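Local coordinates for protein leucine aminopeptidase (Legionella pneumophila, PDB 5GNE) that probably removes amino-terminal residues from peptides as a zinc-dependent aminopeptidase of family M28, at residues L78-K81 and L82-H86; F145-L148 and A149-G153; V319-N323 and E324-T328. All blocks are in the same frame, centred on the assembly; numbering follows the deposited sequence.

Overall arrangement
The three contacts follow one another along the chain, each near the end of a helix. Interactions 1 and 3 have centres about 11 Å apart and touch where the backbone oxygens of Lys81 and Leu82 pack against the amide of Asn323. The end of helix 75-81 and the residue after it thus meet the end of helix 318-323, joining the amino-terminal region to the M28 part. Interaction 2, on the far side of the chain's centre from interaction 1, is centred about 41 Å from it and about 30 Å from interaction 3. It ends helix 132-151, which packs on the eight-stranded sheet; strand 328-332 of that sheet begins at the last residue of interaction 3.

Interaction 1. Residues L78-K81 and L82-H86; sequences LLDK and LTSYH
Thr83 and Ser84 turn their hydroxyls back onto the carbonyls of Leu79 and Asp80, so that the carboxy-terminal end of helix 75-81 is partly satisfied by side chains. Thr83 can be followed outward. Its CB sits 3.5 Å from Leu79 O, and from there OG1 donates to Leu79 O at 2.8 Å. With OG1 lying between the backbone N and the carbonyl carbon (chi1 59°), the hydroxyl points back at the helix, while the methyl CG2 passes Leu79 O at 3.3 Å and meets Leu79 CD1 at 4.0 Å, on the side where Ile11 and Phe33 of the amino-terminal sheet also pack. Leu82 still closes a helical bond, its N donating to Leu78 O at 3.0 Å. The side chains of the same pair touch through their CD1 methyls, 3.8 Å apart, between neighbours from that sheet and from helix 62-65. The carbonyl oxygen of Leu82 takes a hydrogen bond from Tyr313. The carbonyl of Asp80 is gripped twice, from opposite faces of its plane: Thr83 N donates to Asp80 O at 3.3 Å, and Ser84 OG donates to Asp80 O at 2.7 Å.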
ATOM      1  N   LEU A  78      14.419 -14.370 -12.823  1.00 35.97           N
ATOM      2  CA  LEU A  78      13.856 -13.721 -11.650  1.00 39.89           C
ATOM      3  C   LEU A  78      14.172 -12.225 -11.682  1.00 44.55           C
ATOM      4  O   LEU A  78      13.293 -11.371 -11.527  1.00 50.72           O
ATOM      5  CB  LEU A  78      14.409 -14.354 -10.378  1.00 38.92           C
ATOM      6  CG  LEU A  78      13.935 -13.677  -9.089  1.00 48.23           C
ATOM      7  CD1 LEU A  78      12.589 -14.225  -8.636  1.00 45.33           C
ATOM      8  CD2 LEU A  78      14.968 -13.878  -7.990  1.00 42.23           C
ATOM      9  N   LEU A  79      15.449 -11.928 -11.886  1.00 38.54           N
ATOM     10  CA  LEU A  79      15.920 -10.572 -11.890  1.00 34.55           C
ATOM     11  C   LEU A  79      15.239  -9.747 -12.979  1.00 45.52           C
ATOM     12  O   LEU A  79      14.784  -8.622 -12.729  1.00 49.04           O
ATOM     13  CB  LEU A  79      17.441 -10.546 -12.064  1.00 37.08           C
ATOM     14  CG  LEU A  79      17.965  -9.107 -12.243  1.00 40.11           C
ATOM     15  CD1 LEU A  79      17.629  -8.247 -11.002  1.00 31.13           C
ATOM     16  CD2 LEU A  79      19.461  -9.106 -12.493  1.00 38.43           C
ATOM     17  N   ASP A  80      15.132 -10.316 -14.174  1.00 41.73           N
ATOM     18  CA  ASP A  80      14.480  -9.618 -15.282  1.00 46.24           C
ATOM     19  C   ASP A  80      12.997  -9.365 -15.021  1.00 44.99           C
ATOM     20  O   ASP A  80      12.496  -8.264 -15.254  1.00 53.37           O
ATOM     21  CB  ASP A  80      14.653 -10.392 -16.601  1.00 60.89           C
ATOM     22  CG  ASP A  80      13.830  -9.802 -17.740  1.00 86.16           C
ATOM     23  OD1 ASP A  80      14.225  -8.747 -18.286  1.00 99.09           O
ATOM     24  OD2 ASP A  80      12.778 -10.384 -18.086  1.00 97.03           O
ATOM     25  N   LYS A  81      12.288 -10.374 -14.541  1.00 34.55           N
ATOM     26  CA  LYS A  81      10.849 -10.258 -14.447  1.00 45.96           C
ATOM     27  C   LYS A  81      10.394  -9.392 -13.270  1.00 43.33           C
ATOM     28  O   LYS A  81       9.318  -8.810 -13.332  1.00 45.59           O
ATOM     29  CB  LYS A  81      10.215 -11.662 -14.356  1.00 50.73           C
ATOM     30  CG  LYS A  81       9.149 -11.940 -15.438  1.00 71.45           C
ATOM     31  CD  LYS A  81       9.753 -12.223 -16.835  1.00 82.71           C
ATOM     32  CE  LYS A  81       8.715 -12.796 -17.819  1.00 87.17           C
ATOM     33  NZ  LYS A  81       8.778 -12.160 -19.174  1.00 90.85           N
ATOM     34  N   LEU A  82      11.211  -9.269 -12.221  1.00 40.96           N
ATOM     35  CA  LEU A  82      10.863  -8.391 -11.098  1.00 35.45           C
ATOM     36  C   LEU A  82      11.393  -6.949 -11.305  1.00 42.18           C
ATOM     37  O   LEU A  82      11.230  -6.109 -10.419  1.00 42.49           O
ATOM     38  CB  LEU A  82      11.404  -8.943  -9.773  1.00 33.68           C
ATOM     39  CG  LEU A  82      10.982 -10.344  -9.306  1.00 43.96           C
ATOM     40  CD1 LEU A  82      11.448 -10.641  -7.883  1.00 29.94           C
ATOM     41  CD2 LEU A  82       9.475 -10.549  -9.423  1.00 46.88           C
ATOM     42  N   THR A  83      12.021  -6.657 -12.449  1.00 41.97           N
ATOM     43  CA  THR A  83      12.480  -5.283 -12.694  1.00 47.11           C
ATOM     44  C   THR A  83      11.959  -4.707 -14.013  1.00 45.40           C
ATOM     45  O   THR A  83      12.396  -3.673 -14.459  1.00 54.18           O
ATOM     46  CB  THR A  83      14.017  -5.177 -12.703  1.00 39.34           C
ATOM     47  OG1 THR A  83      14.551  -6.022 -13.722  1.00 46.57           O
ATOM     48  CG2 THR A  83      14.592  -5.598 -11.369  1.00 42.11           C
ATOM     49  N   SER A  84      10.999  -5.388 -14.614  1.00 56.29           N
ATOM     50  CA  SER A  84      10.362  -4.938 -15.833  1.00 45.76           C
ATOM     51  C   SER A  84       8.891  -5.226 -15.743  1.00 51.04           C
ATOM     52  O   SER A  84       8.490  -6.125 -15.028  1.00 68.60           O
ATOM     53  CB  SER A  84      10.979  -5.654 -17.028  1.00 50.84           C
ATOM     54  OG  SER A  84      10.754  -7.048 -16.915  1.00 57.24           O
ATOM     55  N   TYR A  85       8.077  -4.488 -16.479  1.00 65.94           N
ATOM     56  CA  TYR A  85       6.660  -4.813 -16.534  1.00 76.48           C
ATOM     57  C   TYR A  85       6.070  -4.624 -17.908  1.00 65.12           C
ATOM     58  O   TYR A  85       6.452  -3.729 -18.636  1.00 67.80           O
ATOM     59  CB  TYR A  85       5.868  -3.988 -15.504  1.00 85.69           C
ATOM     60  CG  TYR A  85       5.815  -2.495 -15.763  1.00104.23           C
ATOM     61  CD1 TYR A  85       4.805  -1.918 -16.538  1.00111.72           C
ATOM     62  CD2 TYR A  85       6.772  -1.654 -15.210  1.00115.33           C
ATOM     63  CE1 TYR A  85       4.765  -0.533 -16.761  1.00115.24           C
ATOM     64  CE2 TYR A  85       6.743  -0.274 -15.425  1.00117.81           C
ATOM     65  CZ  TYR A  85       5.742   0.283 -16.198  1.00112.90           C
ATOM     66  OH  TYR A  85       5.728   1.649 -16.399  1.00101.00           O
ATOM     67  N   HIS A  86       5.122  -5.484 -18.247  1.00 68.58           N
ATOM     68  CA  HIS A  86       4.397  -5.337 -19.486  1.00 68.92           C
ATOM     69  C   HIS A  86       2.929  -4.971 -19.195  1.00 69.99           C
ATOM     70  O   HIS A  86       2.267  -5.568 -18.347  1.00 63.28           O
ATOM     71  CB  HIS A  86       4.500  -6.629 -20.299  1.00 74.87           C
ATOM     72  CG  HIS A  86       5.904  -6.995 -20.672  1.00 84.07           C
ATOM     73  ND1 HIS A  86       6.742  -7.677 -19.816  1.00 92.29           N
ATOM     74  CD2 HIS A  86       6.617  -6.786 -21.806  1.00 91.88           C
ATOM     75  CE1 HIS A  86       7.911  -7.867 -20.401  1.00 94.63           C
ATOM     76  NE2 HIS A  86       7.861  -7.336 -21.610  1.00 97.68           N
TER

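Interaction 2. Residues F145-L148 and A149-G153; sequences FDTL and AQDYG
The carbonyl oxygen of Leu148 accepts the backbone amide of Tyr152, with Tyr152 N to Leu148 O being 3.0 Å, and at the same time lies against the edge of the tyrosine ring, in its plane, with Tyr152 CD1 3.2 Å from Leu148 O. This is the last turn of helix 132-151, finished by a Schellman motif in which Gly153, with positive phi, is the C-prime residue: its amide returns to Gln150 O, and the amide of the next residue, Arg154, returns to Ala149 O. Tyr152, the first residue to leave helical geometry, has CG anti to the carbonyl carbon (chi1 -67°), which lays the ring alongside Leu148. The two side chains point the same way, and Leu148 CD2 touches Tyr152 CE1 at 3.9 Å. Both then reach helix 202-221, Leu148 at Phe220 and Tyr152 at Arg217 and Ser221.

Helical amide bonds precede this end. Ala149 N and Asp151 N donate to Phe145 O and Thr147 O, at 2.9 Å from Ala149 N to Phe145 O. The buried flank of the helix carries Phe145 and Ala149, which rest on strand 157-164 of the large mixed sheet and on Phe220. Gln150 lays its methylene CG over the preceding turn, 3.2 Å from Asp146 O, whereas in the carboxylate of Asp146 OD1 is hydrogen-bonded to Ser159 and OD2 forms a salt bridge with Lys142. Thr147 places its hydroxyl beside its own backbone N, bonded to Gln143 O, and its methyl runs side by side with the Asp151 carboxylate, Thr147 CG2 standing 3.6 Å from Asp151 OD2.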
ATOM      1  N   PHE A 145     -11.610  -3.567  12.478  1.00 50.38           N
ATOM      2  CA  PHE A 145     -12.456  -4.147  11.450  1.00 54.90           C
ATOM      3  C   PHE A 145     -13.481  -5.068  12.095  1.00 61.35           C
ATOM      4  O   PHE A 145     -14.681  -4.916  11.868  1.00 64.92           O
ATOM      5  CB  PHE A 145     -11.629  -4.926  10.419  1.00 40.45           C
ATOM      6  CG  PHE A 145     -12.462  -5.568   9.339  1.00 42.67           C
ATOM      7  CD1 PHE A 145     -12.784  -4.864   8.188  1.00 36.22           C
ATOM      8  CD2 PHE A 145     -12.944  -6.869   9.481  1.00 48.02           C
ATOM      9  CE1 PHE A 145     -13.568  -5.455   7.188  1.00 50.69           C
ATOM     10  CE2 PHE A 145     -13.724  -7.463   8.489  1.00 45.17           C
ATOM     11  CZ  PHE A 145     -14.038  -6.755   7.348  1.00 50.53           C
ATOM     12  N   ASP A 146     -13.003  -6.006  12.910  1.00 60.61           N
ATOM     13  CA  ASP A 146     -13.874  -6.960  13.592  1.00 57.25           C
ATOM     14  C   ASP A 146     -14.991  -6.256  14.354  1.00 62.28           C
ATOM     15  O   ASP A 146     -16.167  -6.639  14.259  1.00 59.96           O
ATOM     16  CB  ASP A 146     -13.064  -7.835  14.553  1.00 64.00           C
ATOM     17  CG  ASP A 146     -11.970  -8.610  13.863  1.00 71.44           C
ATOM     18  OD1 ASP A 146     -12.093  -8.868  12.644  1.00 67.44           O
ATOM     19  OD2 ASP A 146     -10.979  -8.954  14.545  1.00 84.78           O
ATOM     20  N   THR A 147     -14.614  -5.226  15.109  1.00 57.66           N
ATOM     21  CA  THR A 147     -15.572  -4.449  15.878  1.00 59.05           C
ATOM     22  C   THR A 147     -16.637  -3.851  14.962  1.00 62.04           C
ATOM     23  O   THR A 147     -17.839  -3.997  15.213  1.00 66.06           O
ATOM     24  CB  THR A 147     -14.891  -3.325  16.680  1.00 62.82           C
ATOM     25  OG1 THR A 147     -14.081  -3.891  17.722  1.00 56.72           O
ATOM     26  CG2 THR A 147     -15.950  -2.412  17.303  1.00 53.62           C
ATOM     27  N   LEU A 148     -16.192  -3.167  13.912  1.00 54.73           N
ATOM     28  CA  LEU A 148     -17.107  -2.561  12.949  1.00 57.45           C
ATOM     29  C   LEU A 148     -18.092  -3.570  12.364  1.00 55.42           C
ATOM     30  O   LEU A 148     -19.294  -3.308  12.282  1.00 52.01           O
ATOM     31  CB  LEU A 148     -16.315  -1.928  11.803  1.00 56.78           C
ATOM     32  CG  LEU A 148     -15.766  -0.520  12.011  1.00 54.85           C
ATOM     33  CD1 LEU A 148     -14.947  -0.092  10.802  1.00 57.49           C
ATOM     34  CD2 LEU A 148     -16.892   0.451  12.268  1.00 46.10           C
ATOM     35  N   ALA A 149     -17.588  -4.748  12.009  1.00 61.22           N
ATOM     36  CA  ALA A 149     -18.437  -5.790  11.444  1.00 66.83           C
ATOM     37  C   ALA A 149     -19.428  -6.319  12.474  1.00 74.91           C
ATOM     38  O   ALA A 149     -20.539  -6.700  12.118  1.00 77.98           O
ATOM     39  CB  ALA A 149     -17.596  -6.924  10.883  1.00 57.19           C
ATOM     40  N   GLN A 150     -19.039  -6.323  13.747  1.00 79.35           N
ATOM     41  CA  GLN A 150     -19.946  -6.762  14.808  1.00 84.79           C
ATOM     42  C   GLN A 150     -20.970  -5.677  15.094  1.00 80.14           C
ATOM     43  O   GLN A 150     -22.148  -5.966  15.242  1.00 87.29           O
ATOM     44  CB  GLN A 150     -19.188  -7.094  16.102  1.00 93.35           C
ATOM     45  CG  GLN A 150     -18.233  -8.292  16.028  1.00 99.29           C
ATOM     46  CD  GLN A 150     -17.599  -8.623  17.376  1.00109.21           C
ATOM     47  OE1 GLN A 150     -18.300  -8.777  18.378  1.00115.75           O
ATOM     48  NE2 GLN A 150     -16.267  -8.730  17.403  1.00104.42           N
ATOM     49  N   ASP A 151     -20.522  -4.426  15.104  1.00 76.53           N
ATOM     50  CA  ASP A 151     -21.406  -3.286  15.324  1.00 75.12           C
ATOM     51  C   ASP A 151     -22.491  -3.096  14.267  1.00 69.63           C
ATOM     52  O   ASP A 151     -23.581  -2.635  14.568  1.00 77.59           O
ATOM     53  CB  ASP A 151     -20.577  -2.000  15.402  1.00 78.32           C
ATOM     54  CG  ASP A 151     -19.802  -1.879  16.691  1.00 85.02           C
ATOM     55  OD1 ASP A 151     -19.860  -2.822  17.511  1.00 88.19           O
ATOM     56  OD2 ASP A 151     -19.114  -0.853  16.869  1.00 90.39           O
ATOM     57  N   TYR A 152     -22.208  -3.453  13.027  1.00 67.09           N
ATOM     58  CA  TYR A 152     -23.227  -3.332  11.987  1.00 69.41           C
ATOM     59  C   TYR A 152     -23.844  -4.684  11.617  1.00 68.06           C
ATOM     60  O   TYR A 152     -24.497  -4.808  10.578  1.00 68.21           O
ATOM     61  CB  TYR A 152     -22.644  -2.627  10.744  1.00 71.90           C
ATOM     62  CG  TYR A 152     -22.279  -1.161  10.976  1.00 77.06           C
ATOM     63  CD1 TYR A 152     -21.044  -0.793  11.507  1.00 76.54           C
ATOM     64  CD2 TYR A 152     -23.186  -0.151  10.687  1.00 75.29           C
ATOM     65  CE1 TYR A 152     -20.721   0.546  11.724  1.00 72.42           C
ATOM     66  CE2 TYR A 152     -22.879   1.182  10.907  1.00 79.06           C
ATOM     67  CZ  TYR A 152     -21.649   1.529  11.422  1.00 78.67           C
ATOM     68  OH  TYR A 152     -21.358   2.862  11.628  1.00 77.69           O
ATOM     69  N   GLY A 153     -23.645  -5.676  12.485  1.00 69.11           N
ATOM     70  CA  GLY A 153     -24.196  -7.015  12.329  1.00 67.69           C
ATOM     71  C   GLY A 153     -23.976  -7.606  10.951  1.00 75.69           C
ATOM     72  O   GLY A 153     -24.893  -8.147  10.326  1.00 81.85           O
TER

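Interaction 3. Residues V319-N323 and E324-T328; sequences VNWTN and EGFKT
Trp321 O accepts from both Phe326 N and Glu324 N, which reach it from opposite faces of the carbonyl plane. Phe326 N and Glu324 N each lie 3.0 Å from Trp321 O, and Gly325 N reaches Thr322 O at 3.1 Å. Glu324 N has a second, weak bond to Asn320 O. The polar side chains look elsewhere for partners. Trp321 NE1 bonds to Tyr235, the Glu324 carboxylate to Gln250, and Asn320 ND2 to Ser245, while Tyr64 OH bonds to both Asn320 OD1 and Asn323 ND2. Apolar contacts accompany these bonds. The six-membered ring of Trp321 presents its edge to the face of Phe326, a T-shaped pair with centroids 5.0 Å apart and planes at 79°; CE3 comes down toward the rim of the phenyl ring. The side chains of Thr322 and Thr328 cross at about a right angle, with Thr322 CG2 3.4 Å from Thr328 CB. The Asn320 side chain is about 7 Å from that of Glu238, a zinc-binding position in this protein though not bound to zinc in this model. With Gly325 at positive phi as C-prime residue, Phe326 N to Trp321 O and Gly325 N to Thr322 O make a Schellman motif, leading into strand 328-332 of the large mixed sheet.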
ATOM      1  N   VAL A 319       3.574  -2.423  -6.323  1.00 33.54           N
ATOM      2  CA  VAL A 319       4.608  -3.132  -7.085  1.00 34.22           C
ATOM      3  C   VAL A 319       4.503  -4.650  -6.952  1.00 36.08           C
ATOM      4  O   VAL A 319       4.679  -5.374  -7.932  1.00 38.99           O
ATOM      5  CB  VAL A 319       6.013  -2.626  -6.665  1.00 44.91           C
ATOM      6  CG1 VAL A 319       7.119  -3.567  -7.093  1.00 29.30           C
ATOM      7  CG2 VAL A 319       6.241  -1.232  -7.258  1.00 29.62           C
ATOM      8  N   ASN A 320       4.243  -5.148  -5.756  1.00 31.05           N
ATOM      9  CA  ASN A 320       4.066  -6.591  -5.598  1.00 42.42           C
ATOM     10  C   ASN A 320       2.835  -7.126  -6.348  1.00 52.35           C
ATOM     11  O   ASN A 320       2.864  -8.222  -6.926  1.00 50.87           O
ATOM     12  CB  ASN A 320       4.025  -6.954  -4.133  1.00 26.57           C
ATOM     13  CG  ASN A 320       5.408  -6.920  -3.501  1.00 33.88           C
ATOM     14  OD1 ASN A 320       6.366  -7.433  -4.073  1.00 33.26           O
ATOM     15  ND2 ASN A 320       5.529  -6.278  -2.338  1.00 34.71           N
ATOM     16  N   TRP A 321       1.764  -6.345  -6.375  1.00 39.27           N
ATOM     17  CA  TRP A 321       0.621  -6.756  -7.171  1.00 33.43           C
ATOM     18  C   TRP A 321       0.933  -6.760  -8.687  1.00 43.36           C
ATOM     19  O   TRP A 321       0.639  -7.744  -9.373  1.00 40.32           O
ATOM     20  CB  TRP A 321      -0.598  -5.856  -6.870  1.00 30.52           C
ATOM     21  CG  TRP A 321      -1.149  -6.044  -5.487  1.00 36.83           C
ATOM     22  CD1 TRP A 321      -0.862  -5.285  -4.395  1.00 30.96           C
ATOM     23  CD2 TRP A 321      -2.051  -7.091  -5.024  1.00 34.70           C
ATOM     24  NE1 TRP A 321      -1.540  -5.772  -3.278  1.00 31.06           N
ATOM     25  CE2 TRP A 321      -2.277  -6.868  -3.638  1.00 26.72           C
ATOM     26  CE3 TRP A 321      -2.697  -8.166  -5.649  1.00 31.02           C
ATOM     27  CZ2 TRP A 321      -3.111  -7.686  -2.865  1.00 25.81           C
ATOM     28  CZ3 TRP A 321      -3.543  -8.997  -4.868  1.00 33.56           C
ATOM     29  CH2 TRP A 321      -3.734  -8.748  -3.496  1.00 36.92           C
ATOM     30  N   THR A 322       1.481  -5.670  -9.228  1.00 38.10           N
ATOM     31  CA  THR A 322       1.685  -5.646 -10.658  1.00 42.24           C
ATOM     32  C   THR A 322       2.730  -6.698 -11.062  1.00 46.95           C
ATOM     33  O   THR A 322       2.617  -7.282 -12.124  1.00 40.44           O
ATOM     34  CB  THR A 322       2.056  -4.257 -11.205  1.00 55.10           C
ATOM     35  OG1 THR A 322       3.472  -4.100 -11.307  1.00 70.22           O
ATOM     36  CG2 THR A 322       1.493  -3.196 -10.341  1.00 35.83           C
ATOM     37  N   ASN A 323       3.727  -6.956 -10.220  1.00 46.80           N
ATOM     38  CA  ASN A 323       4.684  -8.023 -10.532  1.00 43.64           C
ATOM     39  C   ASN A 323       4.032  -9.379 -10.702  1.00 47.50           C
ATOM     40  O   ASN A 323       4.585 -10.231 -11.385  1.00 48.28           O
ATOM     41  CB  ASN A 323       5.748  -8.156  -9.439  1.00 38.82           C
ATOM     42  CG  ASN A 323       6.831  -7.133  -9.576  1.00 37.68           C
ATOM     43  OD1 ASN A 323       6.937  -6.519 -10.603  1.00 42.73           O
ATOM     44  ND2 ASN A 323       7.639  -6.948  -8.546  1.00 35.90           N
ATOM     45  N   GLU A 324       2.847  -9.569 -10.128  1.00 40.08           N
ATOM     46  CA  GLU A 324       2.184 -10.867 -10.202  1.00 35.84           C
ATOM     47  C   GLU A 324       0.979 -10.851 -11.118  1.00 45.31           C
ATOM     48  O   GLU A 324       0.113 -11.730 -11.036  1.00 45.78           O
ATOM     49  CB  GLU A 324       1.754 -11.336  -8.804  1.00 37.74           C
ATOM     50  CG  GLU A 324       2.908 -11.654  -7.885  1.00 51.31           C
ATOM     51  CD  GLU A 324       3.657 -12.941  -8.262  1.00 59.09           C
ATOM     52  OE1 GLU A 324       3.407 -13.515  -9.339  1.00 49.83           O
ATOM     53  OE2 GLU A 324       4.495 -13.393  -7.453  1.00 64.93           O
ATOM     54  N   GLY A 325       0.928  -9.857 -12.002  1.00 43.91           N
ATOM     55  CA  GLY A 325      -0.126  -9.775 -13.002  1.00 34.46           C
ATOM     56  C   GLY A 325      -1.439  -9.157 -12.554  1.00 40.30           C
ATOM     57  O   GLY A 325      -2.423  -9.240 -13.268  1.00 45.89           O
ATOM     58  N   PHE A 326      -1.476  -8.531 -11.384  1.00 34.47           N
ATOM     59  CA  PHE A 326      -2.699  -7.865 -10.964  1.00 42.56           C
ATOM     60  C   PHE A 326      -2.753  -6.410 -11.367  1.00 40.47           C
ATOM     61  O   PHE A 326      -1.728  -5.745 -11.397  1.00 56.00           O
ATOM     62  CB  PHE A 326      -2.866  -7.963  -9.467  1.00 40.99           C
ATOM     63  CG  PHE A 326      -2.952  -9.369  -8.962  1.00 39.89           C
ATOM     64  CD1 PHE A 326      -4.148 -10.043  -8.963  1.00 41.30           C
ATOM     65  CD2 PHE A 326      -1.845  -9.985  -8.435  1.00 45.41           C
ATOM     66  CE1 PHE A 326      -4.235 -11.313  -8.454  1.00 44.53           C
ATOM     67  CE2 PHE A 326      -1.922 -11.259  -7.922  1.00 49.21           C
ATOM     68  CZ  PHE A 326      -3.124 -11.931  -7.937  1.00 44.83           C
ATOM     69  N   LYS A 327      -3.950  -5.926 -11.697  1.00 48.25           N
ATOM     70  CA  LYS A 327      -4.147  -4.527 -12.085  1.00 40.89           C
ATOM     71  C   LYS A 327      -4.184  -3.601 -10.885  1.00 41.39           C
ATOM     72  O   LYS A 327      -4.859  -3.835  -9.902  1.00 54.90           O
ATOM     73  CB  LYS A 327      -5.414  -4.372 -12.911  1.00 41.50           C
ATOM     74  CG  LYS A 327      -5.292  -5.019 -14.291  1.00 48.37           C
ATOM     75  CD  LYS A 327      -6.600  -4.936 -15.047  1.00 53.09           C
ATOM     76  CE  LYS A 327      -6.475  -5.441 -16.459  1.00 52.54           C
ATOM     77  NZ  LYS A 327      -7.664  -5.015 -17.234  1.00 60.06           N
ATOM     78  N   THR A 328      -3.497  -2.492 -11.023  1.00 40.62           N
ATOM     79  CA  THR A 328      -3.093  -1.677  -9.913  1.00 34.99           C
ATOM     80  C   THR A 328      -3.272  -0.205 -10.205  1.00 39.44           C
ATOM     81  O   THR A 328      -3.005   0.241 -11.303  1.00 53.57           O
ATOM     82  CB  THR A 328      -1.625  -2.017  -9.599  1.00 44.09           C
ATOM     83  OG1 THR A 328      -1.575  -3.021  -8.572  1.00 45.46           O
ATOM     84  CG2 THR A 328      -0.834  -0.839  -9.184  1.00 49.41           C
TER